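Long-range contact in oxalate--CoA ligase (Arabidopsis thaliana, PDB 5IE2), which is a plant CoA ligase of the AMP-binding, ANL-clan enzyme family that binds adenosine-5'-triphosphate: residues Ala259-His264 / Ile285-Ala290. Residues are numbered along the deposited sequence; the frame is centred on the assembly and turned at random.
Sequences AVPTIH and IRSCSA. With ATP (adenosine-5'-triphosphate), chain C; ACY (acetic acid), chain E.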
loop_
_atom_site.group_PDB
_atom_site.type_symbol
_atom_site.label_atom_id
_atom_site.label_comp_id
_atom_site.label_asym_id
_atom_site.label_seq_id
_atom_site.Cartn_x
_atom_site.Cartn_y
_atom_site.Cartn_z
ATOM N N ALA A 259 -2.430 6.131 5.218
ATOM C CA ALA A 259 -1.417 5.366 5.917
ATOM C C ALA A 259 -2.013 4.043 6.311
ATOM O O ALA A 259 -3.224 3.819 6.152
ATOM C CB ALA A 259 -0.890 6.114 7.150
ATOM N N VAL A 260 -1.178 3.166 6.825
ATOM C CA VAL A 260 -1.674 1.886 7.380
ATOM C C VAL A 260 -1.909 2.048 8.910
ATOM O O VAL A 260 -1.326 2.956 9.545
ATOM C CB VAL A 260 -0.673 0.742 7.106
ATOM C CG1 VAL A 260 -0.442 0.609 5.564
ATOM C CG2 VAL A 260 0.682 1.027 7.847
ATOM N N PRO A 261 -2.715 1.174 9.522
ATOM C CA PRO A 261 -2.998 1.364 10.959
ATOM C C PRO A 261 -1.745 1.494 11.860
ATOM O O PRO A 261 -1.773 2.317 12.776
ATOM C CB PRO A 261 -3.778 0.104 11.329
ATOM C CG PRO A 261 -4.598 -0.170 10.041
ATOM C CD PRO A 261 -3.571 0.123 8.921
ATOM N N THR A 262 -0.665 0.760 11.617
ATOM C CA THR A 262 0.479 0.892 12.537
ATOM C C THR A 262 1.115 2.307 12.448
ATOM O O THR A 262 1.587 2.873 13.462
ATOM C CB THR A 262 1.539 -0.169 12.293
ATOM O OG1 THR A 262 1.965 -0.113 10.926
ATOM C CG2 THR A 262 0.952 -1.589 12.609
ATOM N N ILE A 263 1.086 2.894 11.248
ATOM C CA ILE A 263 1.598 4.255 11.115
ATOM C C ILE A 263 0.642 5.272 11.753
ATOM O O ILE A 263 1.096 6.200 12.470
ATOM C CB ILE A 263 1.868 4.597 9.618
ATOM C CG1 ILE A 263 3.035 3.773 9.077
ATOM C CG2 ILE A 263 2.120 6.105 9.427
ATOM C CD1 ILE A 263 4.398 4.071 9.775
ATOM N N HIS A 264 -0.669 5.117 11.540
ATOM C CA HIS A 264 -1.625 5.973 12.243
ATOM C C HIS A 264 -1.402 5.900 13.782
ATOM O O HIS A 264 -1.494 6.910 14.475
ATOM C CB HIS A 264 -3.079 5.573 11.943
ATOM C CG HIS A 264 -3.514 5.918 10.557
ATOM N ND1 HIS A 264 -3.419 7.198 10.051
ATOM C CD2 HIS A 264 -4.026 5.153 9.560
ATOM C CE1 HIS A 264 -3.896 7.212 8.814
ATOM N NE2 HIS A 264 -4.275 5.985 8.493
ATOM N N ILE A 285 -8.783 11.618 6.236
ATOM C CA ILE A 285 -7.606 10.829 6.546
ATOM C C ILE A 285 -7.966 9.425 6.092
ATOM O O ILE A 285 -9.062 8.990 6.366
ATOM C CB ILE A 285 -7.273 10.856 8.060
ATOM C CG1 ILE A 285 -6.694 12.249 8.427
ATOM C CG2 ILE A 285 -6.233 9.718 8.427
ATOM C CD1 ILE A 285 -6.624 12.436 10.001
ATOM N N ARG A 286 -7.061 8.762 5.377
ATOM C CA ARG A 286 -7.374 7.442 4.864
ATOM C C ARG A 286 -6.556 6.342 5.553
ATOM O O ARG A 286 -5.385 6.561 5.921
ATOM C CB ARG A 286 -7.138 7.450 3.340
ATOM C CG ARG A 286 -7.464 6.087 2.653
ATOM C CD ARG A 286 -7.158 6.263 1.160
ATOM N NE ARG A 286 -7.484 5.047 0.398
ATOM C CZ ARG A 286 -6.602 4.141 -0.034
ATOM N NH1 ARG A 286 -5.285 4.225 0.239
ATOM N NH2 ARG A 286 -7.052 3.113 -0.755
ATOM N N SER A 287 -7.181 5.151 5.725
ATOM C CA SER A 287 -6.465 4.002 6.246
ATOM C C SER A 287 -6.702 2.807 5.325
ATOM O O SER A 287 -7.775 2.695 4.800
ATOM C CB SER A 287 -6.951 3.688 7.685
ATOM O OG SER A 287 -6.237 2.582 8.266
ATOM N N CYS A 288 -5.693 1.976 5.087
ATOM C CA CYS A 288 -5.859 0.804 4.201
ATOM C C CYS A 288 -4.806 -0.224 4.575
ATOM O O CYS A 288 -3.904 0.098 5.382
ATOM C CB CYS A 288 -5.764 1.253 2.709
ATOM S SG CYS A 288 -6.275 -0.012 1.549
ATOM N N SER A 289 -4.936 -1.444 4.036
ATOM C CA SER A 289 -3.912 -2.533 4.005
ATOM C C SER A 289 -4.002 -3.517 5.169
ATOM O O SER A 289 -3.497 -4.630 5.041
ATOM C CB SER A 289 -2.450 -2.031 3.960
ATOM O OG SER A 289 -2.243 -1.105 2.875
ATOM N N ALA A 290 -4.595 -3.097 6.294
ATOM C CA ALA A 290 -4.811 -3.986 7.439
ATOM C C ALA A 290 -5.987 -3.399 8.181
ATOM O O ALA A 290 -6.217 -2.188 8.024
ATOM C CB ALA A 290 -3.545 -4.031 8.358
HETATM P PG ATP C . 0.485 -12.391 0.560
HETATM O O1G ATP C . -0.168 -13.369 1.537
HETATM O O2G ATP C . 1.866 -12.782 0.171
HETATM O O3G ATP C . -0.405 -12.145 -0.656
HETATM P PB ATP C . -0.558 -9.898 1.575
HETATM O O1B ATP C . -0.352 -9.156 2.878
HETATM O O2B ATP C . -1.835 -10.605 1.291
HETATM O O3B ATP C . 0.671 -10.952 1.308
HETATM P PA ATP C . -0.912 -7.343 0.134
HETATM O O1A ATP C . -1.419 -7.357 -1.302
HETATM O O2A ATP C . 0.116 -6.361 0.540
HETATM O O3A ATP C . -0.260 -8.795 0.405
HETATM O "O5'" ATP C . -2.174 -7.318 1.119
HETATM C "C5'" ATP C . -3.552 -7.423 0.680
HETATM C "C4'" ATP C . -4.329 -8.046 1.853
HETATM O "O4'" ATP C . -4.379 -7.099 2.937
HETATM C "C3'" ATP C . -5.780 -8.243 1.542
HETATM O "O3'" ATP C . -5.957 -9.459 0.818
HETATM C "C2'" ATP C . -6.419 -8.292 2.913
HETATM O "O2'" ATP C . -6.128 -9.560 3.522
HETATM C "C1'" ATP C . -5.588 -7.284 3.652
HETATM N N9 ATP C . -6.249 -5.961 3.751
HETATM C C8 ATP C . -6.112 -4.896 2.950
HETATM N N7 ATP C . -6.887 -3.872 3.424
HETATM C C5 ATP C . -7.495 -4.328 4.567
HETATM C C6 ATP C . -8.422 -3.755 5.570
HETATM N N6 ATP C . -8.817 -2.442 5.469
HETATM N N1 ATP C . -8.790 -4.563 6.591
HETATM C C2 ATP C . -8.353 -5.839 6.704
HETATM N N3 ATP C . -7.510 -6.434 5.821
HETATM C C4 ATP C . -7.069 -5.696 4.762
HETATM C C ACY E . -2.778 -2.572 -0.155
HETATM O O ACY E . -2.996 -1.564 0.613
HETATM O OXT ACY E . -2.932 -2.558 -1.412
HETATM C CH3 ACY E . -2.365 -3.874 0.478
#
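With chi1 at -72°, His264 carries its imidazole beside its own backbone N, back from the first turn of helix 261-273 onto strand 284-287, while Ser287, with OG anti to its backbone N (chi1 -178°), leaves that oxygen beside His264 CD2 and Pro261 CG. The setting is a beta-alpha-beta unit: strand 256-259, the helix, then strand 284-287 paired in parallel with the first. One parallel bridge, Ala259 with Ser287, lies within the contact. Ala259 N donates to Arg286 O at 3.1 Å, and Cys288 N returns a longer bond to Ala259 O at 3.3 Å. His264 NE2 also donates to Arg286 O, at 2.9 Å; this oxygen lies almost in the imidazole plane, yet the donor stands 37° out of the carbonyl plane. Ala259 N reaches the same oxygen from the other face of that plane, so two N-H groups satisfy one buried acceptor. ND1 is hydrogen-bonded to Tyr257 OH. Both ring nitrogens are thereby engaged, which probably fixes the ring's rotation about chi2. Ile285 CG2 comes obliquely to His264 CE1 at 3.4 Å, the two side chains running past each other in opposite directions, and Ala259 CB covers one imidazole face near the rim.

Val260 is the N-cap, its O accepting from His264 N. Beyond the bridge, its CA lies 3.5 Å from Cys288 O in a CA-H...O contact. Pro261 CG meets both Ser287 OG, at 3.7 Å, and Ala290 O, at 3.3 Å. Here the second segment leaves the C-terminal end of strand 284-287 for the nucleotide pocket, to which Ser289 and Ala290 belong. Ser289 OG is hydrogen-bonded to His216 ND1; its very short approach to an acetic acid, probably from the crystallisation liquor, is doubtful. Ser289 N comes within 3.2 Å of adenine N7 of ATP.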